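Local coordinates for protein manganese-dependent inorganic pyrophosphatase (Methanocaldococcus jannaschii, PDB 2EB0) that hydrolyses inorganic diphosphate to two phosphates as a manganese-dependent family II (DHH/DHHA2) pyrophosphatase, at residues N268-F276 with Q296-G307. Numbering follows the deposited sequence.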
loop_
_atom_site.group_PDB
_atom_site.type_symbol
_atom_site.label_atom_id
_atom_site.label_comp_id
_atom_site.label_asym_id
_atom_site.label_seq_id
_atom_site.Cartn_x
_atom_site.Cartn_y
_atom_site.Cartn_z
ATOM N N ASN B 268 23.824 -11.743 12.016
ATOM C CA ASN B 268 24.519 -10.842 11.108
ATOM C C ASN B 268 24.825 -9.466 11.712
ATOM O O ASN B 268 24.235 -8.461 11.312
ATOM C CB ASN B 268 23.686 -10.671 9.836
ATOM C CG ASN B 268 24.485 -10.088 8.698
ATOM O OD1 ASN B 268 25.382 -9.276 8.911
ATOM N ND2 ASN B 268 24.155 -10.486 7.476
ATOM N N LYS B 269 25.760 -9.418 12.660
ATOM C CA LYS B 269 26.128 -8.158 13.303
ATOM C C LYS B 269 26.646 -7.130 12.306
ATOM O O LYS B 269 26.430 -5.922 12.470
ATOM C CB LYS B 269 27.174 -8.404 14.393
ATOM C CG LYS B 269 26.629 -9.194 15.579
ATOM C CD LYS B 269 27.643 -9.338 16.701
ATOM C CE LYS B 269 27.046 -10.100 17.879
ATOM N NZ LYS B 269 28.052 -10.342 18.957
ATOM N N GLU B 270 27.322 -7.616 11.268
ATOM C CA GLU B 270 27.882 -6.757 10.228
ATOM C C GLU B 270 26.789 -5.909 9.587
ATOM O O GLU B 270 26.925 -4.690 9.462
ATOM C CB GLU B 270 28.558 -7.603 9.139
ATOM C CG GLU B 270 29.446 -8.730 9.659
ATOM C CD GLU B 270 28.652 -9.849 10.322
ATOM O OE1 GLU B 270 27.798 -10.458 9.647
ATOM O OE2 GLU B 270 28.881 -10.121 11.520
ATOM N N MET B 271 25.703 -6.563 9.182
ATOM C CA MET B 271 24.596 -5.868 8.544
ATOM C C MET B 271 23.961 -4.833 9.466
ATOM O O MET B 271 23.457 -3.811 9.007
ATOM C CB MET B 271 23.537 -6.865 8.080
ATOM C CG MET B 271 22.525 -6.255 7.118
ATOM S SD MET B 271 23.281 -5.530 5.628
ATOM C CE MET B 271 23.092 -6.910 4.468
ATOM N N PHE B 272 23.998 -5.107 10.768
ATOM C CA PHE B 272 23.440 -4.212 11.777
ATOM C C PHE B 272 24.320 -2.969 11.893
ATOM O O PHE B 272 23.841 -1.830 11.833
ATOM C CB PHE B 272 23.394 -4.914 13.135
ATOM C CG PHE B 272 22.862 -4.052 14.245
ATOM C CD1 PHE B 272 21.500 -4.011 14.520
ATOM C CD2 PHE B 272 23.724 -3.264 15.003
ATOM C CE1 PHE B 272 20.998 -3.198 15.538
ATOM C CE2 PHE B 272 23.240 -2.445 16.021
ATOM C CZ PHE B 272 21.868 -2.412 16.289
ATOM N N GLU B 273 25.613 -3.209 12.071
ATOM C CA GLU B 273 26.578 -2.132 12.198
ATOM C C GLU B 273 26.537 -1.240 10.966
ATOM O O GLU B 273 26.753 -0.039 11.061
ATOM C CB GLU B 273 27.980 -2.705 12.394
ATOM C CG GLU B 273 28.223 -3.283 13.776
ATOM C CD GLU B 273 29.566 -3.990 13.874
ATOM O OE1 GLU B 273 30.080 -4.152 15.007
ATOM O OE2 GLU B 273 30.100 -4.394 12.815
ATOM N N LYS B 274 26.262 -1.838 9.812
ATOM C CA LYS B 274 26.179 -1.076 8.573
ATOM C C LYS B 274 24.892 -0.254 8.621
ATOM O O LYS B 274 24.876 0.937 8.306
ATOM C CB LYS B 274 26.145 -2.022 7.369
ATOM C CG LYS B 274 25.957 -1.313 6.036
ATOM C CD LYS B 274 25.686 -2.293 4.904
ATOM C CE LYS B 274 25.285 -1.560 3.632
ATOM N NZ LYS B 274 24.740 -2.474 2.580
ATOM N N ALA B 275 23.815 -0.906 9.036
ATOM C CA ALA B 275 22.516 -0.262 9.124
ATOM C C ALA B 275 22.513 0.956 10.051
ATOM O O ALA B 275 21.855 1.953 9.758
ATOM C CB ALA B 275 21.468 -1.286 9.592
ATOM N N PHE B 276 23.260 0.890 11.152
ATOM C CA PHE B 276 23.262 1.994 12.107
ATOM C C PHE B 276 24.534 2.810 12.282
ATOM O O PHE B 276 24.715 3.461 13.315
ATOM C CB PHE B 276 22.785 1.485 13.472
ATOM C CG PHE B 276 21.406 0.901 13.436
ATOM C CD1 PHE B 276 21.211 -0.440 13.110
ATOM C CD2 PHE B 276 20.291 1.714 13.639
ATOM C CE1 PHE B 276 19.927 -0.962 12.978
ATOM C CE2 PHE B 276 19.000 1.202 13.510
ATOM C CZ PHE B 276 18.815 -0.138 13.178
ATOM N N GLN B 296 12.471 3.705 13.325
ATOM C CA GLN B 296 13.887 3.893 13.572
ATOM C C GLN B 296 14.763 2.651 13.408
ATOM O O GLN B 296 15.976 2.771 13.211
ATOM C CB GLN B 296 14.061 4.472 14.975
ATOM C CG GLN B 296 13.379 5.824 15.135
ATOM C CD GLN B 296 13.416 6.345 16.562
ATOM O OE1 GLN B 296 12.669 5.878 17.421
ATOM N NE2 GLN B 296 14.291 7.313 16.821
ATOM N N VAL B 297 14.163 1.466 13.470
ATOM C CA VAL B 297 14.942 0.237 13.351
ATOM C C VAL B 297 14.770 -0.508 12.025
ATOM O O VAL B 297 15.750 -0.922 11.405
ATOM C CB VAL B 297 14.616 -0.730 14.511
ATOM C CG1 VAL B 297 15.429 -2.008 14.365
ATOM C CG2 VAL B 297 14.905 -0.055 15.844
ATOM N N VAL B 298 13.532 -0.681 11.586
ATOM C CA VAL B 298 13.281 -1.393 10.342
ATOM C C VAL B 298 13.811 -0.682 9.086
ATOM O O VAL B 298 14.507 -1.290 8.267
ATOM C CB VAL B 298 11.765 -1.682 10.182
ATOM C CG1 VAL B 298 11.484 -2.369 8.854
ATOM C CG2 VAL B 298 11.285 -2.561 11.334
ATOM N N PRO B 299 13.524 0.619 8.934
ATOM C CA PRO B 299 13.990 1.349 7.752
ATOM C C PRO B 299 15.475 1.242 7.410
ATOM O O PRO B 299 15.824 0.878 6.288
ATOM C CB PRO B 299 13.554 2.787 8.039
ATOM C CG PRO B 299 12.319 2.593 8.865
ATOM C CD PRO B 299 12.743 1.500 9.815
ATOM N N PRO B 300 16.369 1.565 8.363
ATOM C CA PRO B 300 17.808 1.483 8.085
ATOM C C PRO B 300 18.297 0.052 7.921
ATOM O O PRO B 300 19.231 -0.213 7.164
ATOM C CB PRO B 300 18.429 2.166 9.298
ATOM C CG PRO B 300 17.501 1.769 10.389
ATOM C CD PRO B 300 16.136 1.983 9.756
ATOM N N LEU B 301 17.650 -0.866 8.630
ATOM C CA LEU B 301 18.018 -2.269 8.578
ATOM C C LEU B 301 17.585 -2.916 7.253
ATOM O O LEU B 301 18.385 -3.595 6.602
ATOM C CB LEU B 301 17.402 -3.001 9.768
ATOM C CG LEU B 301 18.083 -4.282 10.241
ATOM C CD1 LEU B 301 19.544 -3.997 10.633
ATOM C CD2 LEU B 301 17.305 -4.830 11.449
ATOM N N GLU B 302 16.335 -2.714 6.842
ATOM C CA GLU B 302 15.913 -3.305 5.574
ATOM C C GLU B 302 16.605 -2.619 4.404
ATOM O O GLU B 302 16.804 -3.228 3.358
ATOM C CB GLU B 302 14.401 -3.224 5.374
ATOM C CG GLU B 302 13.984 -3.652 3.974
ATOM C CD GLU B 302 12.482 -3.776 3.806
ATOM O OE1 GLU B 302 11.751 -2.894 4.307
ATOM O OE2 GLU B 302 12.039 -4.754 3.161
ATOM N N ARG B 303 16.963 -1.351 4.571
ATOM C CA ARG B 303 17.649 -0.644 3.505
ATOM C C ARG B 303 19.052 -1.203 3.373
ATOM O O ARG B 303 19.564 -1.348 2.267
ATOM C CB ARG B 303 17.707 0.860 3.776
ATOM C CG ARG B 303 16.509 1.622 3.234
ATOM C CD ARG B 303 16.841 3.093 3.043
ATOM N NE ARG B 303 17.131 3.752 4.311
ATOM C CZ ARG B 303 16.206 4.087 5.205
ATOM N NH1 ARG B 303 14.925 3.828 4.967
ATOM N NH2 ARG B 303 16.563 4.675 6.342
ATOM N N ALA B 304 19.670 -1.527 4.504
ATOM C CA ALA B 304 21.013 -2.094 4.488
ATOM C C ALA B 304 20.991 -3.450 3.784
ATOM O O ALA B 304 21.829 -3.729 2.934
ATOM C CB ALA B 304 21.539 -2.255 5.912
ATOM N N TYR B 305 20.018 -4.285 4.136
ATOM C CA TYR B 305 19.902 -5.608 3.541
ATOM C C TYR B 305 19.715 -5.642 2.033
ATOM O O TYR B 305 20.440 -6.351 1.337
ATOM C CB TYR B 305 18.757 -6.388 4.178
ATOM C CG TYR B 305 19.185 -7.262 5.324
ATOM C CD1 TYR B 305 19.213 -6.773 6.625
ATOM C CD2 TYR B 305 19.567 -8.584 5.106
ATOM C CE1 TYR B 305 19.605 -7.579 7.689
ATOM C CE2 TYR B 305 19.968 -9.402 6.165
ATOM C CZ TYR B 305 19.980 -8.891 7.453
ATOM O OH TYR B 305 20.357 -9.693 8.504
ATOM N N ASN B 306 18.741 -4.902 1.514
ATOM C CA ASN B 306 18.529 -4.938 0.077
ATOM C C ASN B 306 19.414 -3.936 -0.652
ATOM O O ASN B 306 19.673 -4.076 -1.848
ATOM C CB ASN B 306 17.046 -4.722 -0.269
ATOM C CG ASN B 306 16.558 -3.345 0.077
ATOM O OD1 ASN B 306 17.301 -2.378 -0.009
ATOM N ND2 ASN B 306 15.286 -3.243 0.445
ATOM N N GLY B 307 19.889 -2.936 0.078
ATOM C CA GLY B 307 20.753 -1.940 -0.520
ATOM C C GLY B 307 21.988 -2.614 -1.079
ATOM O O GLY B 307 22.312 -2.379 -2.263
ATOM O OXT GLY B 307 22.630 -3.383 -0.330
#
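Helix 269-275 and helix 296-306 cross at 116° with their short axes 8.6 Å apart; the nearest CA atoms are those of Ala-275 and Leu-301, 5.0 Å from each other. Both helices belong to the DHHA2 domain and cross on its mixed β-sheet, Phe-272, Val-297 and Tyr-305 all reaching strand 248-255. Ala-275 CB touches Ala-304 CB at 3.8 Å. Ala-275 CB also presses on Leu-301 CD1, at 3.5 Å tighter than usual. Met-271 lays CG over one face of the Tyr-305 ring, 3.5 Å from its centroid, and bends at chi2 (57°) so that SD stays above the same ring as a Met-aromatic contact. Tyr-305 OH is hydrogen-bonded to Asp-247 OD1 and touches Asn-268 CB; Asn-268 OD1 caps helix 269-275 by accepting from Met-271 N. With an alanine in place of Tyr-305, Met-271 CG and SD would probably lose the ring face they lie over, and Asp-247 OD1 its hydroxyl partner. Extended and exposed, Lys-274 donates from NZ to Ala-304 O (3.2 Å); a long, less certain salt bridge reaches OXT of the poorly ordered Gly-307. Near the start of 296-307, Phe-276 CE2 meets Pro-300 CG (3.5 Å), while Gln-296 O lies at the ring edge, 3.4 Å from Phe-276 CE2.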